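Local coordinates for putative lipoprotein (Bacteroides fragilis, PDB 4GBS) that probably binds heme, as a putative lipoprotein of the HmuY family, at residues A[46-50]-A[193-197]. Residues are numbered along the deposited sequence; the frame is centred on the assembly and turned at random.
Sequences NLHTL and DYIYP
Leu47 and Tyr196 bring the two backbones nearest, their CA atoms 7.0 Å apart, where the turn 46-50 faces the end of the strand in 193-197 and the loop that follows it; the contact is made largely by side chains, with Leu47 O also lying against the Tyr196 ring at CD2, 3.4 Å away. Leu47 wedges between two tyrosines. Its CD2 methyl sits squarely over the face of Tyr194, 3.9 Å from the ring centroid and 7° off the normal, a CH-pi contact, while its CB lies over the Tyr196 ring nearer the rim, 3.9 Å from CD2 of that ring. The opposite face of Tyr196 is covered by CB of Pro197, so this ring is sandwiched between Leu47 of the turn and the neighbouring proline. A chi1 of -177° swings the Tyr196 ring away from its own N and out to His48, where it turns its edge toward the imidazole face, an edge-to-face pair with planes at 50°. Tyr196 OH lies over that face, 2.9 Å from His48 NE2; ND1 and NE2 are hydrogen-bonded to Asp69 and Asp169, and the hydroxyl to Thr171, and the two carboxylates probably favour a charged imidazole. At the far end of Tyr194, OH meets the CD2 methyl of Leu50 at 3.4 Å. The turn itself is braced by an Asx motif, in which OD1 of Asn46 accepts from the backbone N of Thr49 at 3.1 Å. The turn links strands 43-46 and 51-54 of the four-stranded sheet, and its contact with the tyrosines packs it against the large one, where strand 189-195 runs antiparallel between 29-35 and 172-179; Leu47 also touches Ala173 and Phe20, and Leu50 packs on Phe20 and Ile23 of strand 19-24.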
ATOM      1  N   ASN A  46      -0.565   1.691  10.534  1.00 64.32           N
ATOM      2  CA  ASN A  46      -1.654   2.225  11.320  1.00 65.54           C
ATOM      3  C   ASN A  46      -1.542   3.753  11.267  1.00 70.72           C
ATOM      4  O   ASN A  46      -0.667   4.356  11.898  1.00 72.08           O
ATOM      5  CB  ASN A  46      -1.636   1.658  12.741  1.00 67.83           C
ATOM      6  CG  ASN A  46      -2.884   1.931  13.530  1.00 83.17           C
ATOM      7  OD1 ASN A  46      -3.509   2.992  13.428  1.00 73.05           O
ATOM      8  ND2 ASN A  46      -3.224   0.999  14.398  1.00 77.15           N
ATOM      9  N   LEU A  47      -2.413   4.356  10.447  1.00 65.24           N
ATOM     10  CA  LEU A  47      -2.499   5.791  10.217  1.00 66.52           C
ATOM     11  C   LEU A  47      -3.136   6.513  11.413  1.00 76.00           C
ATOM     12  O   LEU A  47      -2.940   7.717  11.568  1.00 80.07           O
ATOM     13  CB  LEU A  47      -3.309   6.053   8.937  1.00 64.17           C
ATOM     14  CG  LEU A  47      -2.650   5.642   7.609  1.00 63.85           C
ATOM     15  CD1 LEU A  47      -3.626   5.746   6.474  1.00 62.31           C
ATOM     16  CD2 LEU A  47      -1.420   6.477   7.307  1.00 61.50           C
ATOM     17  N   HIS A  48      -3.881   5.784  12.260  1.00 73.21           N
ATOM     18  CA  HIS A  48      -4.504   6.319  13.464  1.00 77.20           C
ATOM     19  C   HIS A  48      -3.465   6.545  14.562  1.00 86.13           C
ATOM     20  O   HIS A  48      -3.517   7.575  15.241  1.00 89.47           O
ATOM     21  CB  HIS A  48      -5.609   5.385  13.988  1.00 77.75           C
ATOM     22  CG  HIS A  48      -6.836   5.298  13.131  1.00 79.62           C
ATOM     23  ND1 HIS A  48      -6.826   4.631  11.906  1.00 77.57           N
ATOM     24  CD2 HIS A  48      -8.100   5.711  13.389  1.00 83.04           C
ATOM     25  CE1 HIS A  48      -8.068   4.698  11.449  1.00 76.74           C
ATOM     26  NE2 HIS A  48      -8.872   5.341  12.307  1.00 80.43           N
ATOM     27  N   THR A  49      -2.547   5.570  14.761  1.00 82.27           N
ATOM     28  CA  THR A  49      -1.533   5.629  15.825  1.00 85.69           C
ATOM     29  C   THR A  49      -0.138   6.025  15.285  1.00 91.56           C
ATOM     30  O   THR A  49       0.774   6.236  16.093  1.00 95.77           O
ATOM     31  CB  THR A  49      -1.433   4.273  16.557  1.00 90.11           C
ATOM     32  OG1 THR A  49      -1.039   3.246  15.648  1.00 86.72           O
ATOM     33  CG2 THR A  49      -2.729   3.878  17.268  1.00 86.75           C
ATOM     34  N   LEU A  50       0.024   6.136  13.935  1.00 83.96           N
ATOM     35  CA  LEU A  50       1.283   6.464  13.233  1.00 82.23           C
ATOM     36  C   LEU A  50       2.349   5.431  13.637  1.00 86.86           C
ATOM     37  O   LEU A  50       3.462   5.770  14.049  1.00 90.32           O
ATOM     38  CB  LEU A  50       1.745   7.914  13.493  1.00 85.37           C
ATOM     39  CG  LEU A  50       0.704   8.994  13.220  1.00 90.12           C
ATOM     40  CD1 LEU A  50       1.250  10.364  13.521  1.00 94.22           C
ATOM     41  CD2 LEU A  50       0.189   8.928  11.799  1.00 88.42           C
ATOM     42  N   ASP A 193       3.313   9.077   0.386  1.00 61.91           N
ATOM     43  CA  ASP A 193       2.872  10.274   1.096  1.00 64.70           C
ATOM     44  C   ASP A 193       1.394  10.152   1.353  1.00 69.49           C
ATOM     45  O   ASP A 193       0.671   9.558   0.543  1.00 67.02           O
ATOM     46  CB  ASP A 193       3.198  11.562   0.331  1.00 68.30           C
ATOM     47  CG  ASP A 193       4.663  11.913   0.186  1.00 78.24           C
ATOM     48  OD1 ASP A 193       5.487  11.332   0.918  1.00 76.17           O
ATOM     49  OD2 ASP A 193       4.984  12.792  -0.656  1.00 88.61           O
ATOM     50  N   TYR A 194       0.936  10.685   2.485  1.00 69.39           N
ATOM     51  CA  TYR A 194      -0.481  10.575   2.807  1.00 68.61           C
ATOM     52  C   TYR A 194      -1.028  11.883   3.399  1.00 75.98           C
ATOM     53  O   TYR A 194      -0.277  12.755   3.817  1.00 78.98           O
ATOM     54  CB  TYR A 194      -0.731   9.401   3.796  1.00 67.51           C
ATOM     55  CG  TYR A 194      -0.129   9.612   5.172  1.00 69.43           C
ATOM     56  CD1 TYR A 194      -0.831  10.293   6.169  1.00 74.14           C
ATOM     57  CD2 TYR A 194       1.131   9.115   5.487  1.00 68.34           C
ATOM     58  CE1 TYR A 194      -0.269  10.518   7.425  1.00 75.81           C
ATOM     59  CE2 TYR A 194       1.687   9.303   6.754  1.00 71.16           C
ATOM     60  CZ  TYR A 194       0.993  10.022   7.714  1.00 78.65           C
ATOM     61  OH  TYR A 194       1.570  10.263   8.941  1.00 82.60           O
ATOM     62  N   ILE A 195      -2.350  11.987   3.415  1.00 73.10           N
ATOM     63  CA  ILE A 195      -3.162  12.987   4.102  1.00 76.51           C
ATOM     64  C   ILE A 195      -4.101  12.204   4.979  1.00 79.87           C
ATOM     65  O   ILE A 195      -4.918  11.455   4.444  1.00 77.43           O
ATOM     66  CB  ILE A 195      -3.915  14.022   3.215  1.00 81.38           C
ATOM     67  CG1 ILE A 195      -2.976  14.807   2.299  1.00 82.30           C
ATOM     68  CG2 ILE A 195      -4.783  14.949   4.099  1.00 84.14           C
ATOM     69  CD1 ILE A 195      -3.710  15.577   1.169  1.00 92.13           C
ATOM     70  N   TYR A 196      -3.964  12.313   6.303  1.00 78.80           N
ATOM     71  CA  TYR A 196      -4.869  11.619   7.189  1.00 79.15           C
ATOM     72  C   TYR A 196      -5.047  12.434   8.459  1.00 88.43           C
ATOM     73  O   TYR A 196      -4.064  12.727   9.149  1.00 89.31           O
ATOM     74  CB  TYR A 196      -4.436  10.168   7.510  1.00 77.26           C
ATOM     75  CG  TYR A 196      -5.453   9.471   8.389  1.00 78.68           C
ATOM     76  CD1 TYR A 196      -6.650   8.996   7.861  1.00 79.34           C
ATOM     77  CD2 TYR A 196      -5.254   9.356   9.762  1.00 81.30           C
ATOM     78  CE1 TYR A 196      -7.641   8.465   8.683  1.00 80.86           C
ATOM     79  CE2 TYR A 196      -6.221   8.783  10.588  1.00 82.79           C
ATOM     80  CZ  TYR A 196      -7.411   8.331  10.041  1.00 87.49           C
ATOM     81  OH  TYR A 196      -8.363   7.745  10.839  1.00 84.67           O
ATOM     82  N   PRO A 197      -6.318  12.780   8.785  1.00 88.15           N
ATOM     83  CA  PRO A 197      -7.552  12.445   8.049  1.00 87.28           C
ATOM     84  C   PRO A 197      -7.823  13.432   6.910  1.00 94.18           C
ATOM     85  O   PRO A 197      -7.648  14.633   7.087  1.00 98.23           O
ATOM     86  CB  PRO A 197      -8.643  12.515   9.135  1.00 91.77           C
ATOM     87  CG  PRO A 197      -7.944  12.917  10.434  1.00 98.46           C
ATOM     88  CD  PRO A 197      -6.635  13.518  10.016  1.00 93.88           C
TER